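Local coordinates for protein monomethylamine methyltransferase MtmB1 (Methanosarcina barkeri, PDB 1NTH) that catalyses transfer of the methyl group of monomethylamine to the corrinoid cofactor of its partner protein MtmC, a step of methanogenesis from methylamine, at residues Arg116-Gln127 with Asp356-Gly366; Gln232-Ile243 with Val277-Met288. All coordinates share one frame; numbering follows the deposited sequence.

Contact 1: Arg116-Gln127 with Asp356-Gly366; sequences RSVGDKAKPIVQ and DTASGREILSG
Arg116 reaches across to the end of the helix that ramps into strand 363-366, and its guanidinium does most of the side-chain hydrogen bonding. NH1 and NH2 both point at Thr357 O, each 2.9 Å away, gripping one oxygen end-on in the guanidinium plane. NH1 also donates to Arg361 O at 2.8 Å, while NE turns back to Ala122 O at 2.7 Å. The bend at chi3 (68°) swings the group among these carbonyl oxygens, and Pro124 CD lies over the centre of one face. Only an arginine offers so many donors in one plane. Arg116 N gives a nearly straight bond (169°) to the anti lone pair of Glu362 OE2, while Glu362 OE1 takes Ser330 N.

Main-chain bonds continue the contact. Gly119, in a type II turn with the positive phi that glycine tolerates well, donates its N to Ala358 O at 2.8 Å. Gly360 ends the helix in a Schellman motif, where a CB would be pressed against the carbonyl O of Ser359 and come tight against Ser117 C. Beyond it, strands 125-127 and 363-366, first and last of the barrel sheet in chain order, run parallel and close the TIM barrel: Ile125 N bonds Glu362 O, Leu364 N bonds Ile125 O, Gln127 N bonds Leu364 O and Gly366 N bonds Gln127 O.

Apolar contacts are fewer. Pro124 CG meets Leu364 CD1 at 3.8 Å on one side of the sheet; on the other, Ile125 CB lies 4.0 Å from Ile363 CG1. Ser365 OG, hydrogen-bonded to O2 of the pyrrolysine at position 202, has Gln127 OE1 within reach at 3.0 Å.

Buried carbonyls at the helix end are thus met by a cation, which probably eases the negative potential there.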
loop_
_atom_site.group_PDB
_atom_site.type_symbol
_atom_site.label_atom_id
_atom_site.label_comp_id
_atom_site.label_asym_id
_atom_site.label_seq_id
_atom_site.Cartn_x
_atom_site.Cartn_y
_atom_site.Cartn_z
ATOM N N ARG A 116 -0.600 31.755 8.967
ATOM C CA ARG A 116 0.053 33.008 8.595
ATOM C C ARG A 116 -0.624 34.123 9.379
ATOM O O ARG A 116 -1.829 34.080 9.622
ATOM C CB ARG A 116 -0.103 33.308 7.099
ATOM C CG ARG A 116 0.721 32.429 6.176
ATOM C CD ARG A 116 0.631 32.903 4.723
ATOM N NE ARG A 116 1.292 34.193 4.502
ATOM C CZ ARG A 116 0.659 35.348 4.302
ATOM N NH1 ARG A 116 -0.670 35.394 4.291
ATOM N NH2 ARG A 116 1.356 36.461 4.110
ATOM N N SER A 117 0.152 35.117 9.784
ATOM C CA SER A 117 -0.400 36.243 10.521
ATOM C C SER A 117 -0.552 37.404 9.552
ATOM O O SER A 117 -0.117 37.328 8.405
ATOM C CB SER A 117 0.538 36.640 11.661
ATOM O OG SER A 117 1.806 37.028 11.161
ATOM N N VAL A 118 -1.183 38.477 10.010
ATOM C CA VAL A 118 -1.346 39.658 9.179
ATOM C C VAL A 118 0.060 40.171 8.853
ATOM O O VAL A 118 0.909 40.257 9.740
ATOM C CB VAL A 118 -2.131 40.753 9.936
ATOM C CG1 VAL A 118 -2.151 42.042 9.126
ATOM C CG2 VAL A 118 -3.549 40.273 10.208
ATOM N N GLY A 119 0.302 40.484 7.581
ATOM C CA GLY A 119 1.601 40.991 7.160
ATOM C C GLY A 119 2.747 39.993 7.240
ATOM O O GLY A 119 3.916 40.373 7.174
ATOM N N ASP A 120 2.413 38.713 7.368
ATOM C CA ASP A 120 3.416 37.655 7.478
ATOM C C ASP A 120 4.450 37.674 6.350
ATOM O O ASP A 120 4.113 37.909 5.189
ATOM C CB ASP A 120 2.709 36.298 7.509
ATOM C CG ASP A 120 3.523 35.227 8.201
ATOM O OD1 ASP A 120 2.976 34.572 9.112
ATOM O OD2 ASP A 120 4.703 35.036 7.839
ATOM N N LYS A 121 5.708 37.419 6.702
ATOM C CA LYS A 121 6.798 37.380 5.726
ATOM C C LYS A 121 6.675 36.132 4.853
ATOM O O LYS A 121 7.158 36.103 3.719
ATOM C CB LYS A 121 8.154 37.344 6.436
ATOM C CG LYS A 121 8.492 38.572 7.262
ATOM C CD LYS A 121 8.911 39.747 6.398
ATOM C CE LYS A 121 9.398 40.904 7.262
ATOM N NZ LYS A 121 9.865 42.057 6.446
ATOM N N ALA A 122 6.042 35.095 5.390
ATOM C CA ALA A 122 5.865 33.852 4.648
ATOM C C ALA A 122 4.822 34.028 3.553
ATOM O O ALA A 122 3.844 34.752 3.719
ATOM C CB ALA A 122 5.444 32.732 5.592
ATOM N N LYS A 123 5.043 33.358 2.430
ATOM C CA LYS A 123 4.130 33.429 1.297
ATOM C C LYS A 123 2.995 32.418 1.458
ATOM O O LYS A 123 3.197 31.312 1.955
ATOM C CB LYS A 123 4.895 33.128 0.006
ATOM C CG LYS A 123 4.077 33.218 -1.270
ATOM C CD LYS A 123 4.898 32.742 -2.464
ATOM C CE LYS A 123 4.139 32.910 -3.775
ATOM N NZ LYS A 123 4.893 32.326 -4.925
ATOM N N PRO A 124 1.773 32.795 1.065
ATOM C CA PRO A 124 0.688 31.823 1.206
ATOM C C PRO A 124 0.824 30.733 0.148
ATOM O O PRO A 124 1.619 30.854 -0.789
ATOM C CB PRO A 124 -0.569 32.672 1.007
ATOM C CG PRO A 124 -0.102 33.780 0.124
ATOM C CD PRO A 124 1.250 34.124 0.704
ATOM N N ILE A 125 0.061 29.661 0.318
ATOM C CA ILE A 125 0.059 28.558 -0.630
ATOM C C ILE A 125 -0.744 29.006 -1.843
ATOM O O ILE A 125 -1.823 29.587 -1.701
ATOM C CB ILE A 125 -0.605 27.304 -0.009
ATOM C CG1 ILE A 125 0.278 26.757 1.114
ATOM C CG2 ILE A 125 -0.870 26.254 -1.082
ATOM C CD1 ILE A 125 1.691 26.415 0.676
ATOM N N VAL A 126 -0.216 28.743 -3.033
ATOM C CA VAL A 126 -0.891 29.121 -4.268
ATOM C C VAL A 126 -1.630 27.920 -4.851
ATOM O O VAL A 126 -1.017 26.973 -5.348
ATOM C CB VAL A 126 0.118 29.658 -5.307
ATOM C CG1 VAL A 126 -0.596 29.997 -6.612
ATOM C CG2 VAL A 126 0.815 30.893 -4.754
ATOM N N GLN A 127 -2.955 27.958 -4.763
ATOM C CA GLN A 127 -3.790 26.890 -5.289
ATOM C C GLN A 127 -4.340 27.388 -6.617
ATOM O O GLN A 127 -5.292 28.164 -6.653
ATOM C CB GLN A 127 -4.927 26.586 -4.314
ATOM C CG GLN A 127 -5.862 25.481 -4.771
ATOM C CD GLN A 127 -6.631 24.882 -3.615
ATOM O OE1 GLN A 127 -7.737 25.323 -3.277
ATOM N NE2 GLN A 127 -6.037 23.881 -2.982
ATOM N N ASP A 356 -5.364 39.394 0.164
ATOM C CA ASP A 356 -5.325 38.090 0.821
ATOM C C ASP A 356 -3.989 37.800 1.497
ATOM O O ASP A 356 -3.944 37.295 2.618
ATOM C CB ASP A 356 -5.632 36.975 -0.184
ATOM C CG ASP A 356 -7.072 37.000 -0.662
ATOM O OD1 ASP A 356 -7.929 37.564 0.056
ATOM O OD2 ASP A 356 -7.348 36.440 -1.745
ATOM N N THR A 357 -2.899 38.112 0.810
ATOM C CA THR A 357 -1.572 37.877 1.364
ATOM C C THR A 357 -1.330 38.728 2.608
ATOM O O THR A 357 -0.938 38.216 3.659
ATOM C CB THR A 357 -0.483 38.181 0.312
ATOM O OG1 THR A 357 -0.665 37.321 -0.819
ATOM C CG2 THR A 357 0.907 37.961 0.896
ATOM N N ALA A 358 -1.581 40.029 2.505
ATOM C CA ALA A 358 -1.361 40.918 3.638
ATOM C C ALA A 358 -2.313 40.674 4.805
ATOM O O ALA A 358 -1.935 40.863 5.959
ATOM C CB ALA A 358 -1.460 42.365 3.182
ATOM N N SER A 359 -3.540 40.247 4.515
ATOM C CA SER A 359 -4.515 40.014 5.580
ATOM C C SER A 359 -4.292 38.709 6.340
ATOM O O SER A 359 -4.932 38.471 7.362
ATOM C CB SER A 359 -5.947 40.062 5.025
ATOM O OG SER A 359 -6.216 38.991 4.136
ATOM N N GLY A 360 -3.401 37.859 5.837
ATOM C CA GLY A 360 -3.107 36.614 6.531
ATOM C C GLY A 360 -3.681 35.307 6.010
ATOM O O GLY A 360 -3.692 34.320 6.740
ATOM N N ARG A 361 -4.154 35.274 4.768
ATOM C CA ARG A 361 -4.710 34.035 4.218
ATOM C C ARG A 361 -3.606 32.999 4.049
ATOM O O ARG A 361 -2.486 33.338 3.671
ATOM C CB ARG A 361 -5.357 34.281 2.851
ATOM C CG ARG A 361 -6.588 35.169 2.870
ATOM C CD ARG A 361 -7.799 34.471 3.475
ATOM N NE ARG A 361 -8.939 35.383 3.531
ATOM C CZ ARG A 361 -10.115 35.099 4.081
ATOM N NH1 ARG A 361 -10.334 33.912 4.631
ATOM N NH2 ARG A 361 -11.071 36.020 4.102
ATOM N N GLU A 362 -3.923 31.739 4.328
ATOM C CA GLU A 362 -2.938 30.675 4.174
ATOM C C GLU A 362 -2.946 30.124 2.753
ATOM O O GLU A 362 -1.924 29.648 2.263
ATOM C CB GLU A 362 -3.214 29.528 5.149
ATOM C CG GLU A 362 -2.801 29.781 6.592
ATOM C CD GLU A 362 -3.725 30.726 7.335
ATOM O OE1 GLU A 362 -4.938 30.747 7.037
ATOM O OE2 GLU A 362 -3.237 31.437 8.239
ATOM N N ILE A 363 -4.102 30.189 2.097
ATOM C CA ILE A 363 -4.240 29.668 0.743
ATOM C C ILE A 363 -4.967 30.630 -0.199
ATOM O O ILE A 363 -5.963 31.248 0.177
ATOM C CB ILE A 363 -5.021 28.329 0.757
ATOM C CG1 ILE A 363 -4.270 27.295 1.608
ATOM C CG2 ILE A 363 -5.213 27.820 -0.668
ATOM C CD1 ILE A 363 -5.047 26.001 1.832
ATOM N N LEU A 364 -4.451 30.757 -1.419
ATOM C CA LEU A 364 -5.065 31.598 -2.448
ATOM C C LEU A 364 -5.562 30.613 -3.504
ATOM O O LEU A 364 -4.766 29.874 -4.084
ATOM C CB LEU A 364 -4.030 32.543 -3.068
ATOM C CG LEU A 364 -3.171 33.367 -2.108
ATOM C CD1 LEU A 364 -2.306 34.337 -2.910
ATOM C CD2 LEU A 364 -4.064 34.123 -1.142
ATOM N N SER A 365 -6.869 30.598 -3.755
ATOM C CA SER A 365 -7.449 29.665 -4.722
ATOM C C SER A 365 -8.026 30.412 -5.931
ATOM O O SER A 365 -9.107 30.996 -5.849
ATOM C CB SER A 365 -8.546 28.842 -4.029
ATOM O OG SER A 365 -8.867 27.664 -4.752
ATOM N N GLY A 366 -7.299 30.386 -7.047
ATOM C CA GLY A 366 -7.747 31.078 -8.249
ATOM C C GLY A 366 -7.156 30.491 -9.519
ATOM O O GLY A 366 -6.355 29.565 -9.449
HETATM O O HOH W 1 1.999 39.435 4.164
#

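Contact 2: Gln232-Ile243 with Val277-Met288; sequences QLNELKIDLDAI and VDVATHINAVLM
Gln232, with the most surface buried here, reaches the helix with its extended side chain and uses both ends of its amide. NE2 donates to Thr281 O at 3.1 Å, from the face of that peptide plane opposite to the helical bond from Ala285 N; it also bonds Asp258. OE1 accepts from Asn284 ND2 at 3.0 Å, but the donor stands well above the carbonyl plane, the two amides being turned 63° apart. Glutamine suits the place because one flat group both gives and takes; Tyr86 holds Asn284 OD1. Gln232 CG lies 4.0 Å from Met288 CE, the side chains sliding past each other in opposite directions. Were the residue an alanine, Asn284 ND2 and Asp258 would probably lose this amide partner and a gap would open beside Met288.

With CG anti to the backbone N (chi1 177°) and a bend at chi3, Met288 reaches Ile238 tip to tip, CE lying 3.8 Å from Ile238 CD1. Ile243 CD1 crosses at about a right angle to touch Met288 CG at 4.1 Å. A flexible, unbranched chain can follow the surfaces of both branched isoleucines.

Leu236 closes the other end through one methyl: its CD1 sits 3.5 Å from Val277 CG1 and 3.8 Å from Thr281 CG2. Small or beta-branched helix residues offer this leucine a shallow surface.

Helix 271-288 is thereby packed against the chain joining strand 227-231 to helix 240-251. Strand 237-238 pairs with strand 75-77, Phe12 of helix 9-18 covers Ile238, Ile243 and Met288, and His294 of strand 293-300 borders Gln232.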
loop_
_atom_site.group_PDB
_atom_site.type_symbol
_atom_site.label_atom_id
_atom_site.label_comp_id
_atom_site.label_asym_id
_atom_site.label_seq_id
_atom_site.Cartn_x
_atom_site.Cartn_y
_atom_site.Cartn_z
ATOM N N GLN A 232 -21.236 25.983 2.134
ATOM C CA GLN A 232 -22.278 26.558 2.978
ATOM C C GLN A 232 -23.124 27.411 2.042
ATOM O O GLN A 232 -22.654 27.830 0.984
ATOM C CB GLN A 232 -21.687 27.462 4.058
ATOM C CG GLN A 232 -20.899 26.752 5.143
ATOM C CD GLN A 232 -20.568 27.682 6.297
ATOM O OE1 GLN A 232 -21.462 28.286 6.891
ATOM N NE2 GLN A 232 -19.283 27.802 6.621
ATOM N N LEU A 233 -24.366 27.677 2.429
ATOM C CA LEU A 233 -25.241 28.497 1.598
ATOM C C LEU A 233 -25.273 29.938 2.121
ATOM O O LEU A 233 -24.587 30.265 3.088
ATOM C CB LEU A 233 -26.646 27.891 1.574
ATOM C CG LEU A 233 -26.702 26.432 1.097
ATOM C CD1 LEU A 233 -28.149 25.965 1.042
ATOM C CD2 LEU A 233 -26.051 26.307 -0.275
ATOM N N ASN A 234 -26.064 30.794 1.481
ATOM C CA ASN A 234 -26.156 32.205 1.880
ATOM C C ASN A 234 -27.496 32.554 2.525
ATOM O O ASN A 234 -28.531 32.357 1.897
ATOM C CB ASN A 234 -25.965 33.102 0.658
ATOM C CG ASN A 234 -24.613 32.918 0.008
ATOM O OD1 ASN A 234 -24.323 31.870 -0.573
ATOM N ND2 ASN A 234 -23.770 33.935 0.111
ATOM N N GLU A 235 -27.503 33.047 3.768
ATOM C CA GLU A 235 -26.320 33.267 4.612
ATOM C C GLU A 235 -26.612 32.483 5.895
ATOM O O GLU A 235 -27.769 32.427 6.325
ATOM C CB GLU A 235 -26.162 34.753 4.965
ATOM C CG GLU A 235 -26.066 35.715 3.784
ATOM C CD GLU A 235 -24.804 35.529 2.961
ATOM O OE1 GLU A 235 -23.875 34.832 3.429
ATOM O OE2 GLU A 235 -24.737 36.092 1.848
ATOM N N LEU A 236 -25.579 31.909 6.516
ATOM C CA LEU A 236 -25.746 31.093 7.731
ATOM C C LEU A 236 -26.856 30.101 7.429
ATOM O O LEU A 236 -27.876 30.028 8.124
ATOM C CB LEU A 236 -26.116 31.959 8.944
ATOM C CG LEU A 236 -24.940 32.625 9.666
ATOM C CD1 LEU A 236 -24.298 33.665 8.768
ATOM C CD2 LEU A 236 -25.428 33.265 10.960
ATOM N N LYS A 237 -26.624 29.316 6.385
ATOM C CA LYS A 237 -27.607 28.372 5.895
ATOM C C LYS A 237 -26.922 27.137 5.312
ATOM O O LYS A 237 -25.786 27.213 4.846
ATOM C CB LYS A 237 -28.421 29.088 4.817
ATOM C CG LYS A 237 -29.526 28.296 4.161
ATOM C CD LYS A 237 -30.143 29.115 3.026
ATOM C CE LYS A 237 -30.701 30.444 3.529
ATOM N NZ LYS A 237 -31.163 31.317 2.407
ATOM N N ILE A 238 -27.619 26.006 5.334
ATOM C CA ILE A 238 -27.058 24.767 4.807
ATOM C C ILE A 238 -28.165 23.794 4.402
ATOM O O ILE A 238 -29.305 23.902 4.861
ATOM C CB ILE A 238 -26.148 24.086 5.869
ATOM C CG1 ILE A 238 -25.224 23.064 5.201
ATOM C CG2 ILE A 238 -26.992 23.392 6.921
ATOM C CD1 ILE A 238 -24.197 23.689 4.287
ATOM N N ASP A 239 -27.823 22.850 3.532
ATOM C CA ASP A 239 -28.764 21.831 3.076
ATOM C C ASP A 239 -28.297 20.488 3.636
ATOM O O ASP A 239 -27.127 20.338 3.990
ATOM C CB ASP A 239 -28.793 21.789 1.548
ATOM C CG ASP A 239 -27.410 21.637 0.943
ATOM O OD1 ASP A 239 -26.540 22.495 1.200
ATOM O OD2 ASP A 239 -27.194 20.656 0.207
ATOM N N LEU A 240 -29.200 19.516 3.719
ATOM C CA LEU A 240 -28.836 18.210 4.263
ATOM C C LEU A 240 -27.822 17.432 3.425
ATOM O O LEU A 240 -27.078 16.612 3.962
ATOM C CB LEU A 240 -30.090 17.362 4.501
ATOM C CG LEU A 240 -30.957 17.862 5.663
ATOM C CD1 LEU A 240 -32.121 16.910 5.888
ATOM C CD2 LEU A 240 -30.114 17.969 6.928
ATOM N N ASP A 241 -27.786 17.677 2.119
ATOM C CA ASP A 241 -26.817 16.993 1.263
ATOM C C ASP A 241 -25.406 17.268 1.789
ATOM O O ASP A 241 -24.577 16.359 1.883
ATOM C CB ASP A 241 -26.933 17.489 -0.183
ATOM C CG ASP A 241 -27.816 16.595 -1.040
ATOM O OD1 ASP A 241 -28.787 16.021 -0.504
ATOM O OD2 ASP A 241 -27.543 16.476 -2.256
ATOM N N ALA A 242 -25.141 18.522 2.142
ATOM C CA ALA A 242 -23.830 18.909 2.653
ATOM C C ALA A 242 -23.500 18.182 3.955
ATOM O O ALA A 242 -22.358 17.779 4.183
ATOM C CB ALA A 242 -23.777 20.419 2.874
ATOM N N ILE A 243 -24.503 18.016 4.809
ATOM C CA ILE A 243 -24.311 17.344 6.090
ATOM C C ILE A 243 -23.883 15.883 5.903
ATOM O O ILE A 243 -23.041 15.374 6.652
ATOM C CB ILE A 243 -25.608 17.418 6.943
ATOM C CG1 ILE A 243 -25.967 18.886 7.204
ATOM C CG2 ILE A 243 -25.421 16.686 8.261
ATOM C CD1 ILE A 243 -24.886 19.682 7.908
ATOM N N VAL A 277 -21.107 38.520 9.099
ATOM C CA VAL A 277 -21.564 37.218 8.625
ATOM C C VAL A 277 -20.359 36.365 8.232
ATOM O O VAL A 277 -20.311 35.171 8.535
ATOM C CB VAL A 277 -22.499 37.365 7.396
ATOM C CG1 VAL A 277 -22.688 36.018 6.706
ATOM C CG2 VAL A 277 -23.843 37.909 7.840
ATOM N N ASP A 278 -19.392 36.987 7.565
ATOM C CA ASP A 278 -18.189 36.282 7.123
ATOM C C ASP A 278 -17.449 35.678 8.317
ATOM O O ASP A 278 -17.043 34.515 8.277
ATOM C CB ASP A 278 -17.268 37.239 6.364
ATOM C CG ASP A 278 -16.235 36.511 5.526
ATOM O OD1 ASP A 278 -16.154 35.268 5.626
ATOM O OD2 ASP A 278 -15.506 37.185 4.769
ATOM N N VAL A 279 -17.267 36.461 9.377
ATOM C CA VAL A 279 -16.591 35.950 10.567
ATOM C C VAL A 279 -17.409 34.793 11.136
ATOM O O VAL A 279 -16.863 33.758 11.523
ATOM C CB VAL A 279 -16.418 37.059 11.639
ATOM C CG1 VAL A 279 -15.950 36.457 12.964
ATOM C CG2 VAL A 279 -15.408 38.090 11.143
ATOM N N ALA A 280 -18.727 34.960 11.167
ATOM C CA ALA A 280 -19.604 33.921 11.682
ATOM C C ALA A 280 -19.494 32.621 10.885
ATOM O O ALA A 280 -19.542 31.537 11.465
ATOM C CB ALA A 280 -21.057 34.408 11.682
ATOM N N THR A 281 -19.349 32.720 9.564
ATOM C CA THR A 281 -19.253 31.510 8.753
ATOM C C THR A 281 -17.870 30.862 8.822
ATOM O O THR A 281 -17.749 29.657 8.594
ATOM C CB THR A 281 -19.688 31.760 7.278
ATOM O OG1 THR A 281 -18.856 32.748 6.664
ATOM C CG2 THR A 281 -21.134 32.239 7.244
ATOM N N HIS A 282 -16.839 31.646 9.142
ATOM C CA HIS A 282 -15.493 31.088 9.302
ATOM C C HIS A 282 -15.565 30.203 10.547
ATOM O O HIS A 282 -15.021 29.099 10.582
ATOM C CB HIS A 282 -14.445 32.186 9.544
ATOM C CG HIS A 282 -13.828 32.737 8.295
ATOM N ND1 HIS A 282 -14.520 33.529 7.404
ATOM C CD2 HIS A 282 -12.570 32.626 7.802
ATOM C CE1 HIS A 282 -13.714 33.883 6.417
ATOM N NE2 HIS A 282 -12.525 33.349 6.634
ATOM N N ILE A 283 -16.246 30.700 11.578
ATOM C CA ILE A 283 -16.403 29.950 12.818
ATOM C C ILE A 283 -17.301 28.725 12.602
ATOM O O ILE A 283 -17.009 27.634 13.091
ATOM C CB ILE A 283 -17.008 30.848 13.936
ATOM C CG1 ILE A 283 -16.022 31.969 14.295
ATOM C CG2 ILE A 283 -17.312 30.014 15.173
ATOM C CD1 ILE A 283 -16.597 33.032 15.246
ATOM N N ASN A 284 -18.392 28.901 11.863
ATOM C CA ASN A 284 -19.304 27.790 11.607
ATOM C C ASN A 284 -18.595 26.646 10.873
ATOM O O ASN A 284 -18.949 25.481 11.039
ATOM C CB ASN A 284 -20.506 28.262 10.784
ATOM C CG ASN A 284 -21.611 27.228 10.734
ATOM O OD1 ASN A 284 -22.050 26.735 11.771
ATOM N ND2 ASN A 284 -22.073 26.896 9.530
ATOM N N ALA A 285 -17.591 26.985 10.072
ATOM C CA ALA A 285 -16.846 25.984 9.318
ATOM C C ALA A 285 -16.233 24.912 10.219
ATOM O O ALA A 285 -16.306 23.724 9.912
ATOM C CB ALA A 285 -15.745 26.658 8.503
ATOM N N VAL A 286 -15.636 25.327 11.331
ATOM C CA VAL A 286 -14.995 24.364 12.226
ATOM C C VAL A 286 -15.961 23.724 13.214
ATOM O O VAL A 286 -15.609 22.796 13.941
ATOM C CB VAL A 286 -13.825 25.024 13.004
ATOM C CG1 VAL A 286 -12.803 25.565 12.020
ATOM C CG2 VAL A 286 -14.339 26.152 13.904
ATOM N N LEU A 287 -17.193 24.211 13.212
ATOM C CA LEU A 287 -18.220 23.715 14.111
ATOM C C LEU A 287 -19.119 22.707 13.394
ATOM O O LEU A 287 -19.171 21.531 13.753
ATOM C CB LEU A 287 -19.029 24.919 14.614
ATOM C CG LEU A 287 -20.071 24.844 15.725
ATOM C CD1 LEU A 287 -19.477 24.248 16.986
ATOM C CD2 LEU A 287 -20.578 26.259 15.998
ATOM N N MET A 288 -19.810 23.172 12.363
ATOM C CA MET A 288 -20.725 22.335 11.603
ATOM C C MET A 288 -20.044 21.375 10.625
ATOM O O MET A 288 -20.445 20.217 10.499
ATOM C CB MET A 288 -21.698 23.237 10.837
ATOM C CG MET A 288 -22.683 22.523 9.926
ATOM S SD MET A 288 -23.603 23.699 8.888
ATOM C CE MET A 288 -22.404 24.001 7.589
#

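How the contacts relate
The centres of the two contacts lie about 22 Å apart in one TIM barrel, and contact 2 is nested along the chain within the long span that contact 1 closes. Contact 1 joins strands 125-128 and 363-366, far apart in sequence, as neighbours in the parallel sheet; contact 2 works outside that sheet, packing helix 271-288 against the chain that follows strand 227-231. They nevertheless meet: Arg361 NH1 of contact 1 lies 3.0 Å from His282 NE2 of contact 2, a probable hydrogen bond, and Arg361 also pairs with Asp296 of strand 293-300. Closure between sheet strands and packing of the outer helix are therefore probably linked through side chains.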